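Long-range contacts in ebony (Drosophila melanogaster, PDB 6DYN), which probably joins beta-alanine to amines such as histamine and dopamine, this chain being the C-terminal, amine-selecting domain, which holds histamine here: residues A23-K28 / S122-T127; A29-W34 / T162-L167; R58-V63 / R152-A157; F183-Y188 / R195-A200. All blocks are in the same frame, centred on the assembly; numbering follows the deposited sequence.

Contact 1 of 4, residues A23-K28 / S122-T127; sequences ASFYNK and SFMMGT. With HSM (histamine), chain B.
A wall of the histamine pocket is built by a Met-aromatic contact between F25, in the last turn of helix 14-25, and M124, at the beta bulge of strand 119-127. At that bulge F123 and M124 both face L77 on the adjoining strand, a bulge like that in the fourth strand of GNAT-type acetyltransferases, whose fold this domain resembles. M124 lays SD over one face of the F25 ring, 4.2 Å from the ring centroid and 20° off the normal. Its CG packs at 3.6 Å against F25 CZ, while the turn at chi3 (-70°) carries CE away from the phenyl group. With chi1 at -80°, F25 sends its ring across to the strand, where CE1 approaches M125 O to 3.3 Å close to the ring plane. The ligand touches the same ring: F25 CE2 lies 3.7 Å from histamine CE1. At the other end of the ligand, F123 O is 3.6 Å from the amine N of histamine, so the bulge and the phenyl ring together flank the bound molecule. Past F25 the helix ends, and K28 NZ donates to the carbonyls of A23 and Y26, tying off the turn. One helical position earlier, S24 packs against G126, its OG 3.8 Å from G126 CA; a CB on this glycine would point at the serine and sit tightly against its CB. Farther along the strand, T127 OG1, also hydrogen-bonded to N136, accepts a hydrogen bond from a water at 3.1 Å that lies 3.2 Å from S24 OG.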
# COMPACT_ATOMS: atom_id res chain seq x y z
N ALA A 23 -10.35 -7.53 3.60
CA ALA A 23 -11.54 -6.72 3.77
C ALA A 23 -11.35 -5.31 3.22
O ALA A 23 -12.30 -4.71 2.72
CB ALA A 23 -11.92 -6.66 5.24
N SER A 24 -10.13 -4.78 3.30
CA SER A 24 -9.88 -3.42 2.84
C SER A 24 -9.74 -3.31 1.33
O SER A 24 -9.97 -2.24 0.77
CB SER A 24 -8.63 -2.86 3.53
OG SER A 24 -8.12 -1.75 2.82
N PHE A 25 -9.37 -4.40 0.66
CA PHE A 25 -9.11 -4.34 -0.78
C PHE A 25 -10.14 -5.06 -1.62
O PHE A 25 -10.55 -4.53 -2.66
CB PHE A 25 -7.72 -4.90 -1.08
CG PHE A 25 -6.60 -3.93 -0.83
CD1 PHE A 25 -6.22 -3.62 0.47
CD2 PHE A 25 -5.94 -3.32 -1.89
CE1 PHE A 25 -5.19 -2.72 0.72
CE2 PHE A 25 -4.90 -2.42 -1.65
CZ PHE A 25 -4.52 -2.12 -0.34
N TYR A 26 -10.59 -6.24 -1.21
CA TYR A 26 -11.46 -7.04 -2.06
C TYR A 26 -12.77 -6.31 -2.31
O TYR A 26 -13.49 -5.96 -1.37
CB TYR A 26 -11.73 -8.41 -1.43
CG TYR A 26 -12.81 -9.17 -2.17
CD1 TYR A 26 -12.51 -9.85 -3.35
CD2 TYR A 26 -14.12 -9.19 -1.71
CE1 TYR A 26 -13.49 -10.55 -4.04
CE2 TYR A 26 -15.11 -9.88 -2.40
CZ TYR A 26 -14.79 -10.55 -3.57
OH TYR A 26 -15.77 -11.24 -4.26
N ASN A 27 -13.09 -6.10 -3.59
CA ASN A 27 -14.29 -5.40 -4.06
C ASN A 27 -14.32 -3.94 -3.65
O ASN A 27 -15.36 -3.28 -3.81
CB ASN A 27 -15.58 -6.09 -3.59
CG ASN A 27 -16.18 -6.98 -4.66
OD1 ASN A 27 -15.47 -7.74 -5.32
ND2 ASN A 27 -17.49 -6.87 -4.85
N LYS A 28 -13.22 -3.41 -3.13
CA LYS A 28 -13.09 -1.99 -2.84
C LYS A 28 -12.00 -1.32 -3.65
O LYS A 28 -12.17 -0.17 -4.06
CB LYS A 28 -12.83 -1.76 -1.35
CG LYS A 28 -14.01 -2.08 -0.45
CD LYS A 28 -13.71 -3.32 0.38
CE LYS A 28 -14.93 -4.21 0.62
NZ LYS A 28 -14.49 -5.56 1.14
N SER A 122 5.93 2.25 0.85
CA SER A 122 4.65 1.99 1.49
C SER A 122 3.84 1.13 0.52
O SER A 122 3.30 1.63 -0.47
CB SER A 122 3.92 3.28 1.85
OG SER A 122 2.71 2.99 2.53
N PHE A 123 3.79 -0.16 0.80
CA PHE A 123 3.34 -1.26 -0.04
C PHE A 123 1.82 -1.47 0.07
O PHE A 123 1.11 -1.51 -0.93
CB PHE A 123 4.17 -2.50 0.37
CG PHE A 123 3.78 -3.79 -0.27
CD1 PHE A 123 4.30 -4.16 -1.51
CD2 PHE A 123 2.99 -4.71 0.42
CE1 PHE A 123 3.97 -5.39 -2.09
CE2 PHE A 123 2.66 -5.93 -0.14
CZ PHE A 123 3.14 -6.27 -1.41
N MET A 124 1.31 -1.57 1.29
CA MET A 124 -0.12 -1.67 1.51
C MET A 124 -0.45 -1.03 2.84
O MET A 124 0.38 -1.01 3.76
CB MET A 124 -0.61 -3.13 1.48
CG MET A 124 -1.22 -3.53 0.12
SD MET A 124 -2.01 -5.17 0.02
CE MET A 124 -0.61 -6.27 0.15
N MET A 125 -1.64 -0.44 2.91
CA MET A 125 -2.24 0.03 4.14
C MET A 125 -3.69 -0.42 4.17
O MET A 125 -4.31 -0.67 3.13
CB MET A 125 -2.21 1.54 4.26
CG MET A 125 -1.20 2.07 5.21
SD MET A 125 -1.35 3.86 5.35
CE MET A 125 0.36 4.29 5.61
N GLY A 126 -4.23 -0.54 5.37
CA GLY A 126 -5.61 -0.94 5.51
C GLY A 126 -6.09 -0.71 6.93
O GLY A 126 -5.29 -0.62 7.87
N THR A 127 -7.40 -0.65 7.06
CA THR A 127 -8.06 -0.48 8.34
C THR A 127 -9.20 -1.48 8.43
O THR A 127 -9.76 -1.87 7.41
CB THR A 127 -8.61 0.94 8.47
OG1 THR A 127 -9.49 1.17 7.38
CG2 THR A 127 -7.49 1.96 8.40
N HSM B . -0.21 1.03 -3.08
CA HSM B . -0.67 0.69 -4.42
CB HSM B . -2.20 0.69 -4.46
CG HSM B . -2.73 -0.74 -4.72
ND1 HSM B . -2.17 -1.85 -4.29
CD2 HSM B . -3.85 -1.07 -5.42
CE1 HSM B . -2.92 -2.89 -4.72
NE2 HSM B . -3.97 -2.39 -5.41
O HOH W 1 -8.45 1.02 4.44

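Contact 2 of 4, residues A29-W34 / T162-L167; sequences ADLEQW and TNTSPL. With CA (calcium ion), chain C; HSM (histamine), chain B.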
# COMPACT_ATOMS: atom_id res chain seq x y z
N ALA A 29 -10.91 -2.04 -3.93
CA ALA A 29 -9.73 -1.46 -4.57
C ALA A 29 -10.07 -0.87 -5.94
O ALA A 29 -10.79 -1.46 -6.75
CB ALA A 29 -8.64 -2.53 -4.69
N ASP A 30 -9.51 0.32 -6.19
CA ASP A 30 -9.94 1.10 -7.34
C ASP A 30 -9.43 0.53 -8.67
O ASP A 30 -10.03 0.78 -9.71
CB ASP A 30 -9.49 2.55 -7.16
CG ASP A 30 -10.02 3.17 -5.86
OD1 ASP A 30 -9.57 2.74 -4.77
OD2 ASP A 30 -10.87 4.09 -5.94
N LEU A 31 -8.32 -0.21 -8.66
CA LEU A 31 -7.82 -0.78 -9.91
C LEU A 31 -8.44 -2.14 -10.18
O LEU A 31 -8.91 -2.40 -11.29
CB LEU A 31 -6.29 -0.91 -9.86
CG LEU A 31 -5.48 0.38 -9.77
CD1 LEU A 31 -4.02 0.06 -9.56
CD2 LEU A 31 -5.66 1.19 -11.04
N GLU A 32 -8.50 -2.99 -9.16
CA GLU A 32 -8.98 -4.36 -9.32
C GLU A 32 -10.44 -4.43 -9.75
O GLU A 32 -10.86 -5.44 -10.32
CB GLU A 32 -8.79 -5.13 -8.02
CG GLU A 32 -7.34 -5.39 -7.68
CD GLU A 32 -6.69 -4.27 -6.86
OE1 GLU A 32 -6.89 -3.07 -7.17
OE2 GLU A 32 -5.95 -4.60 -5.90
N GLN A 33 -11.23 -3.38 -9.49
CA GLN A 33 -12.63 -3.40 -9.84
C GLN A 33 -12.84 -3.50 -11.34
O GLN A 33 -13.92 -3.90 -11.79
CB GLN A 33 -13.33 -2.15 -9.32
CG GLN A 33 -12.95 -0.88 -10.08
CD GLN A 33 -13.60 0.37 -9.50
OE1 GLN A 33 -14.82 0.45 -9.41
NE2 GLN A 33 -12.79 1.33 -9.09
N TRP A 34 -11.82 -3.15 -12.13
CA TRP A 34 -11.91 -3.14 -13.58
C TRP A 34 -11.43 -4.44 -14.20
O TRP A 34 -11.59 -4.62 -15.42
CB TRP A 34 -11.11 -1.96 -14.13
CG TRP A 34 -11.55 -0.66 -13.53
CD1 TRP A 34 -10.83 0.17 -12.71
CD2 TRP A 34 -12.83 -0.04 -13.70
NE1 TRP A 34 -11.59 1.26 -12.36
CE2 TRP A 34 -12.82 1.16 -12.96
CE3 TRP A 34 -13.99 -0.39 -14.41
CZ2 TRP A 34 -13.91 2.01 -12.91
CZ3 TRP A 34 -15.07 0.46 -14.36
CH2 TRP A 34 -15.03 1.64 -13.61
N THR A 162 2.50 4.57 -4.41
CA THR A 162 1.54 4.90 -5.46
C THR A 162 0.15 4.88 -4.85
O THR A 162 -0.31 3.84 -4.38
CB THR A 162 1.64 3.93 -6.64
OG1 THR A 162 2.98 3.95 -7.13
CG2 THR A 162 0.77 4.38 -7.79
N ASN A 163 -0.52 6.02 -4.86
CA ASN A 163 -1.83 6.16 -4.25
C ASN A 163 -2.89 6.07 -5.34
O ASN A 163 -2.85 6.83 -6.31
CB ASN A 163 -1.91 7.46 -3.46
CG ASN A 163 -1.20 7.34 -2.12
OD1 ASN A 163 -1.43 6.39 -1.39
ND2 ASN A 163 -0.28 8.25 -1.84
N THR A 164 -3.83 5.13 -5.17
CA THR A 164 -4.78 4.79 -6.22
C THR A 164 -6.22 5.11 -5.87
O THR A 164 -7.12 4.86 -6.68
CB THR A 164 -4.66 3.30 -6.58
OG1 THR A 164 -4.75 2.54 -5.39
CG2 THR A 164 -3.31 3.01 -7.26
N SER A 165 -6.48 5.64 -4.69
CA SER A 165 -7.83 6.07 -4.38
C SER A 165 -7.83 7.56 -4.06
O SER A 165 -6.80 8.11 -3.64
CB SER A 165 -8.42 5.30 -3.20
OG SER A 165 -7.86 5.75 -1.98
N PRO A 166 -8.96 8.23 -4.25
CA PRO A 166 -8.99 9.67 -3.96
C PRO A 166 -8.61 10.01 -2.52
O PRO A 166 -7.88 10.98 -2.30
CB PRO A 166 -10.44 10.04 -4.30
CG PRO A 166 -10.85 9.04 -5.31
CD PRO A 166 -10.21 7.76 -4.88
N LEU A 167 -9.05 9.20 -1.55
CA LEU A 167 -8.75 9.49 -0.15
C LEU A 167 -7.26 9.41 0.13
O LEU A 167 -6.70 10.27 0.80
CB LEU A 167 -9.50 8.54 0.79
CG LEU A 167 -9.22 8.60 2.30
CD1 LEU A 167 -9.42 9.98 2.90
CD2 LEU A 167 -10.12 7.61 3.04
CA CA C . -0.45 5.12 0.42
N HSM B . -0.21 1.03 -3.08
CA HSM B . -0.67 0.69 -4.42
CB HSM B . -2.20 0.69 -4.46
CG HSM B . -2.73 -0.74 -4.72
ND1 HSM B . -2.17 -1.85 -4.29
CD2 HSM B . -3.85 -1.07 -5.42
CE1 HSM B . -2.92 -2.89 -4.72
NE2 HSM B . -3.97 -2.39 -5.41
O HOH W 2 -9.42 6.14 -7.60
O HOH W 3 -1.36 3.19 -1.36
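D30 meets the strand-to-helix corner at T164-S165, its OD1 lying 3.2 Å from S165 CB and its CB 3.3 Å from T164 O. A water lies between D30 OD2 and T164 O, within hydrogen-bonding range of both, although further acceptors compete for its protons. Beside it L31 CD1 touches T164 CG2 at 3.8 Å, the two side chains crossing at about a right angle. On its other branch T164 turns OG1 to histamine CB, 3.3 Å away. Shortening D30 to an alanine removes the carboxylate, and the bridging water would probably lose a partner while a gap opened beside S165 and P166. The ligand spans the two segments: histamine NE2 donates to E32 OE2 at 3.0 Å, with a weak second bond to OE1, and the amine N donates weakly to T162 O at 3.1 Å. E32 bends at chi2 (89°), which brings its carboxylate round to the imidazole. The same amine N also donates a hydrogen bond to a water, which is also a ligand of the calcium ion, itself bound by N163 OD1 at 2.4 Å. Farther out, Q33 NE2 and Q204 NE2 both hold D30 O, and S165, at the N-cap position, has its OG bonded to T168. Histamine is thus gripped at both ends, by a carboxylate at the ring and by a carbonyl and a metal-bound water at the amine, consistent with selection of aryl-alkylamines.

Contact 3 of 4, residues R58-V63 / R152-A157; sequences RDLSFV and REKQFA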
# COMPACT_ATOMS: atom_id res chain seq x y z
N ARG A 58 11.96 -8.15 7.87
CA ARG A 58 12.52 -6.85 7.52
C ARG A 58 12.24 -5.77 8.57
O ARG A 58 12.97 -4.78 8.64
CB ARG A 58 11.98 -6.42 6.16
CG ARG A 58 12.35 -7.38 5.03
CD ARG A 58 13.85 -7.48 4.87
NE ARG A 58 14.20 -8.21 3.65
CZ ARG A 58 15.37 -8.81 3.43
NH1 ARG A 58 16.33 -8.78 4.34
NH2 ARG A 58 15.58 -9.44 2.28
N ASP A 59 11.21 -5.95 9.40
CA ASP A 59 10.94 -5.08 10.54
C ASP A 59 10.70 -3.63 10.13
O ASP A 59 11.23 -2.69 10.73
CB ASP A 59 12.07 -5.17 11.57
CG ASP A 59 11.65 -4.65 12.93
OD1 ASP A 59 10.47 -4.81 13.32
OD2 ASP A 59 12.50 -4.06 13.62
N LEU A 60 9.91 -3.43 9.08
CA LEU A 60 9.52 -2.10 8.63
C LEU A 60 8.02 -1.90 8.69
O LEU A 60 7.54 -0.83 8.32
CB LEU A 60 10.01 -1.86 7.19
CG LEU A 60 11.52 -1.89 6.98
CD1 LEU A 60 11.86 -1.84 5.49
CD2 LEU A 60 12.18 -0.74 7.75
N SER A 61 7.27 -2.90 9.14
CA SER A 61 5.83 -2.88 9.11
C SER A 61 5.30 -2.92 10.53
O SER A 61 6.02 -3.22 11.47
CB SER A 61 5.29 -4.05 8.29
OG SER A 61 5.77 -3.95 6.97
N PHE A 62 4.01 -2.59 10.67
CA PHE A 62 3.43 -2.48 12.00
C PHE A 62 1.92 -2.63 11.90
O PHE A 62 1.33 -2.51 10.82
CB PHE A 62 3.83 -1.16 12.68
CG PHE A 62 3.37 0.09 11.94
CD1 PHE A 62 2.06 0.56 12.07
CD2 PHE A 62 4.26 0.83 11.16
CE1 PHE A 62 1.63 1.72 11.40
CE2 PHE A 62 3.84 1.99 10.51
CZ PHE A 62 2.52 2.44 10.63
N VAL A 63 1.31 -2.92 13.05
CA VAL A 63 -0.14 -2.93 13.21
C VAL A 63 -0.52 -1.79 14.16
O VAL A 63 0.31 -1.26 14.90
CB VAL A 63 -0.65 -4.29 13.74
CG1 VAL A 63 -0.47 -5.36 12.69
CG2 VAL A 63 0.08 -4.68 15.02
N ARG A 152 12.18 7.75 9.57
CA ARG A 152 13.26 8.50 10.21
C ARG A 152 14.10 7.60 11.09
O ARG A 152 15.34 7.61 11.02
CB ARG A 152 12.70 9.64 11.07
CG ARG A 152 11.81 10.65 10.38
CD ARG A 152 11.55 11.88 11.27
NE ARG A 152 11.19 11.55 12.66
CZ ARG A 152 9.95 11.56 13.15
NH1 ARG A 152 8.92 11.87 12.38
NH2 ARG A 152 9.73 11.25 14.43
N GLU A 153 13.45 6.82 11.96
CA GLU A 153 14.17 5.99 12.91
C GLU A 153 15.01 4.94 12.20
O GLU A 153 16.11 4.59 12.65
CB GLU A 153 13.17 5.33 13.85
CG GLU A 153 13.73 4.17 14.65
CD GLU A 153 12.63 3.24 15.10
OE1 GLU A 153 12.66 2.04 14.73
OE2 GLU A 153 11.72 3.73 15.80
N LYS A 154 14.51 4.42 11.08
CA LYS A 154 15.24 3.41 10.34
C LYS A 154 16.22 4.01 9.35
O LYS A 154 16.88 3.25 8.63
CB LYS A 154 14.26 2.48 9.62
CG LYS A 154 13.45 1.63 10.59
CD LYS A 154 14.13 0.30 10.78
CE LYS A 154 13.40 -0.57 11.79
NZ LYS A 154 14.07 -1.89 11.86
N GLN A 155 16.31 5.34 9.30
CA GLN A 155 17.32 6.05 8.50
C GLN A 155 17.05 5.91 7.00
O GLN A 155 17.98 5.80 6.20
CB GLN A 155 18.74 5.59 8.86
CG GLN A 155 19.12 5.83 10.33
CD GLN A 155 20.61 5.65 10.59
OE1 GLN A 155 21.35 5.19 9.72
NE2 GLN A 155 21.05 6.04 11.78
N PHE A 156 15.78 5.94 6.62
CA PHE A 156 15.47 6.02 5.20
C PHE A 156 15.50 7.48 4.76
O PHE A 156 15.44 8.40 5.58
CB PHE A 156 14.13 5.37 4.89
CG PHE A 156 14.20 3.88 4.83
CD1 PHE A 156 14.17 3.13 6.00
CD2 PHE A 156 14.33 3.23 3.62
CE1 PHE A 156 14.26 1.75 5.96
CE2 PHE A 156 14.42 1.85 3.58
CZ PHE A 156 14.38 1.10 4.75
N ALA A 157 15.66 7.67 3.45
CA ALA A 157 15.68 9.02 2.90
C ALA A 157 14.28 9.55 2.66
O ALA A 157 14.05 10.76 2.78
CB ALA A 157 16.48 9.07 1.61
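K154 reaches across from the end of helix 133-153 to D59, the residue that leaves helix 41-58, and its ammonium finds two acceptors there. NZ forms a salt bridge with D59 OD2 at 3.2 Å, coming from above the carboxylate plane, 44° out of it. A second, weak hydrogen bond runs from K154 NZ to the backbone D59 O, also 3.2 Å. The lysine bends once, at chi2 (-94°), and is otherwise extended, which sends its aliphatic part past L60 before the charge arrives at D59. D59 has positive phi, and its backbone carbonyl and side chain together face the lysine. E153 OE1 stands 6.2 Å from D59 OD2, so the ammonium probably eases the repulsion between the two acids; E153 has a salt bridge of its own with R149. Beneath the polar pair, L60 CD2 is wedged between K154 CD at 3.8 Å and F156 CE1 at 3.7 Å, and L60 CD1 touches F156 CZ at 3.9 Å. Several backbone groups find partners nearby: Q155, with positive phi, closes the helix in a Schellman motif and its N donates to R152 O at 3.0 Å, K154 O is taken by N117 ND2, and L60 O by N78 ND2. The contact therefore clasps the C-terminal ends of two helices at one edge of the fold. From it strand 62-66 runs off with F62 packed on M143, E146, V147 and V150 of helix 133-153, while A157 leads into strand 158-163 and pairs its backbone with Q118 and V213.

Contact 4 of 4, residues F183-Y188 / R195-A200; sequences FQVNEY and RPFGDA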
# COMPACT_ATOMS: atom_id res chain seq x y z
N PHE A 183 -0.84 9.47 -13.31
CA PHE A 183 -1.11 8.71 -14.52
C PHE A 183 -2.59 8.38 -14.63
O PHE A 183 -3.21 7.97 -13.64
CB PHE A 183 -0.25 7.44 -14.58
CG PHE A 183 -0.22 6.80 -15.94
CD1 PHE A 183 0.69 7.21 -16.90
CD2 PHE A 183 -1.13 5.82 -16.27
CE1 PHE A 183 0.69 6.63 -18.17
CE2 PHE A 183 -1.14 5.25 -17.54
CZ PHE A 183 -0.23 5.66 -18.48
N GLN A 184 -3.14 8.55 -15.82
CA GLN A 184 -4.53 8.21 -16.12
C GLN A 184 -4.64 6.70 -16.32
O GLN A 184 -4.20 6.18 -17.36
CB GLN A 184 -5.00 8.96 -17.35
CG GLN A 184 -6.49 8.89 -17.63
CD GLN A 184 -6.90 9.91 -18.68
OE1 GLN A 184 -6.57 11.08 -18.58
NE2 GLN A 184 -7.60 9.45 -19.71
N VAL A 185 -5.25 6.00 -15.36
CA VAL A 185 -5.16 4.54 -15.34
C VAL A 185 -5.80 3.92 -16.58
O VAL A 185 -5.37 2.86 -17.02
CB VAL A 185 -5.74 3.96 -14.05
CG1 VAL A 185 -5.28 4.79 -12.83
CG2 VAL A 185 -7.25 3.86 -14.12
N ASN A 186 -6.82 4.57 -17.18
CA ASN A 186 -7.38 3.93 -18.37
C ASN A 186 -6.49 4.05 -19.61
O ASN A 186 -6.88 3.54 -20.65
CB ASN A 186 -8.79 4.47 -18.69
CG ASN A 186 -8.82 5.93 -19.10
OD1 ASN A 186 -7.87 6.47 -19.67
ND2 ASN A 186 -9.95 6.59 -18.80
N GLU A 187 -5.33 4.69 -19.53
CA GLU A 187 -4.41 4.69 -20.66
C GLU A 187 -3.36 3.58 -20.58
O GLU A 187 -2.57 3.43 -21.52
CB GLU A 187 -3.70 6.04 -20.79
CG GLU A 187 -4.66 7.24 -20.90
CD GLU A 187 -5.07 7.55 -22.33
OE1 GLU A 187 -5.44 8.71 -22.61
OE2 GLU A 187 -5.02 6.63 -23.19
N TYR A 188 -3.30 2.81 -19.50
CA TYR A 188 -2.26 1.79 -19.40
C TYR A 188 -2.53 0.64 -20.36
O TYR A 188 -3.64 0.10 -20.41
CB TYR A 188 -2.15 1.24 -17.98
CG TYR A 188 -1.13 0.14 -17.92
CD1 TYR A 188 0.19 0.38 -18.26
CD2 TYR A 188 -1.50 -1.16 -17.54
CE1 TYR A 188 1.14 -0.64 -18.22
CE2 TYR A 188 -0.56 -2.18 -17.49
CZ TYR A 188 0.76 -1.91 -17.83
OH TYR A 188 1.71 -2.90 -17.80
N ARG A 195 -6.26 -2.74 -22.74
CA ARG A 195 -6.24 -1.77 -21.64
C ARG A 195 -7.03 -2.35 -20.48
O ARG A 195 -8.27 -2.23 -20.46
CB ARG A 195 -6.82 -0.42 -22.08
CG ARG A 195 -6.13 0.16 -23.32
CD ARG A 195 -6.86 1.40 -23.87
NE ARG A 195 -6.02 2.58 -23.68
CZ ARG A 195 -4.98 2.91 -24.45
NH1 ARG A 195 -4.67 2.15 -25.50
NH2 ARG A 195 -4.25 4.00 -24.18
N PRO A 196 -6.38 -2.98 -19.50
CA PRO A 196 -7.14 -3.64 -18.42
C PRO A 196 -8.02 -2.71 -17.61
O PRO A 196 -9.07 -3.15 -17.13
CB PRO A 196 -6.04 -4.28 -17.56
CG PRO A 196 -4.78 -3.54 -17.91
CD PRO A 196 -4.93 -3.14 -19.37
N PHE A 197 -7.62 -1.44 -17.43
CA PHE A 197 -8.44 -0.44 -16.76
C PHE A 197 -9.10 0.52 -17.74
O PHE A 197 -9.37 1.68 -17.39
CB PHE A 197 -7.60 0.35 -15.74
CG PHE A 197 -6.55 -0.47 -15.06
CD1 PHE A 197 -6.91 -1.47 -14.16
CD2 PHE A 197 -5.20 -0.26 -15.33
CE1 PHE A 197 -5.95 -2.25 -13.54
CE2 PHE A 197 -4.22 -1.04 -14.72
CZ PHE A 197 -4.60 -2.04 -13.82
N GLY A 198 -9.35 0.07 -18.98
CA GLY A 198 -9.81 0.98 -20.01
C GLY A 198 -11.22 1.49 -19.79
O GLY A 198 -11.57 2.58 -20.24
N ASP A 199 -12.03 0.72 -19.07
CA ASP A 199 -13.38 1.16 -18.73
C ASP A 199 -13.41 2.22 -17.63
O ASP A 199 -14.44 2.87 -17.45
CB ASP A 199 -14.22 -0.05 -18.29
CG ASP A 199 -14.49 -1.03 -19.43
OD1 ASP A 199 -14.61 -0.60 -20.60
OD2 ASP A 199 -14.59 -2.24 -19.15
N ALA A 200 -12.33 2.41 -16.87
CA ALA A 200 -12.35 3.37 -15.77
C ALA A 200 -12.54 4.79 -16.30
O ALA A 200 -12.12 5.11 -17.42
CB ALA A 200 -11.05 3.29 -14.97
O HOH W 4 -5.62 0.34 -18.51
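V185 and F197 form the close-packed side of this loop-to-loop contact, where the turn after strand 178-184 meets two overlapping type I turns, R195-G198 and F197-A200. V185 CG2 sits 3.9 Å from both F197 CB and A200 CB. Y188 CD2 meets F197 CE2 at 3.9 Å and lies near P196 CG, and F99 of helix 93-111 lies against V185, Y188 and F197. The backbones come into contact here, through a CA-H...O contact of 3.2 Å from N186 CA to F197 O. A water in the seam donates to V185 O and Y188 O and accepts from F197 N, fastening three backbone groups at once. N186, itself buried, uses its whole amide: ND2 donates almost straight to A200 O (3.0 Å, 177°), from above the carbonyl plane, and also binds D202 OD1, while OD1 accepts from Q184 NE2 at 3.0 Å. A leucine in its place would keep the bulk but is likely to leave A200 O and D202 without their donor and Q184 NE2 without its acceptor, although R205 would still hold Q184 OE1. The solvent side, where E187 and R195 lie, is looser. There R195 bends at chi3 (112°), bringing NE to N186 O at 3.3 Å, within the carbonyl plane. Its NH2 forms a salt bridge with E187 OE2 at 2.9 Å, but carboxylate and guanidinium planes stand 72° apart, not in the coplanar two-bond form. Chemically, the fixed inner side is an apolar cluster with directed amide bonds, whereas the solvent side depends on one arginine, held by a backbone carbonyl and a single-bonded salt bridge that water would probably weaken.

All four contacts reach one mixed seven-stranded sheet. Contacts 1 and 2 form the centre of the group: their own centres are about 10 Å apart, strands 119-127 and 158-163 are sheet neighbours, and both touch histamine. Contact 4 adjoins contact 2, about 11 Å between centres, through W34 and L31 packed on the loop 195-200. Contact 3 lies on the opposite side of the chain's centre, its centre about 25 Å from that of contact 2 and about 33 Å from that of contact 4. Along the chain contacts 1 and 2 interlock, contact 3 is nested within the loop closed by contact 2, and contact 4 follows. The ligand site is thus built from distant parts of the sequence, with the loop 29-34 bedded on contact 4.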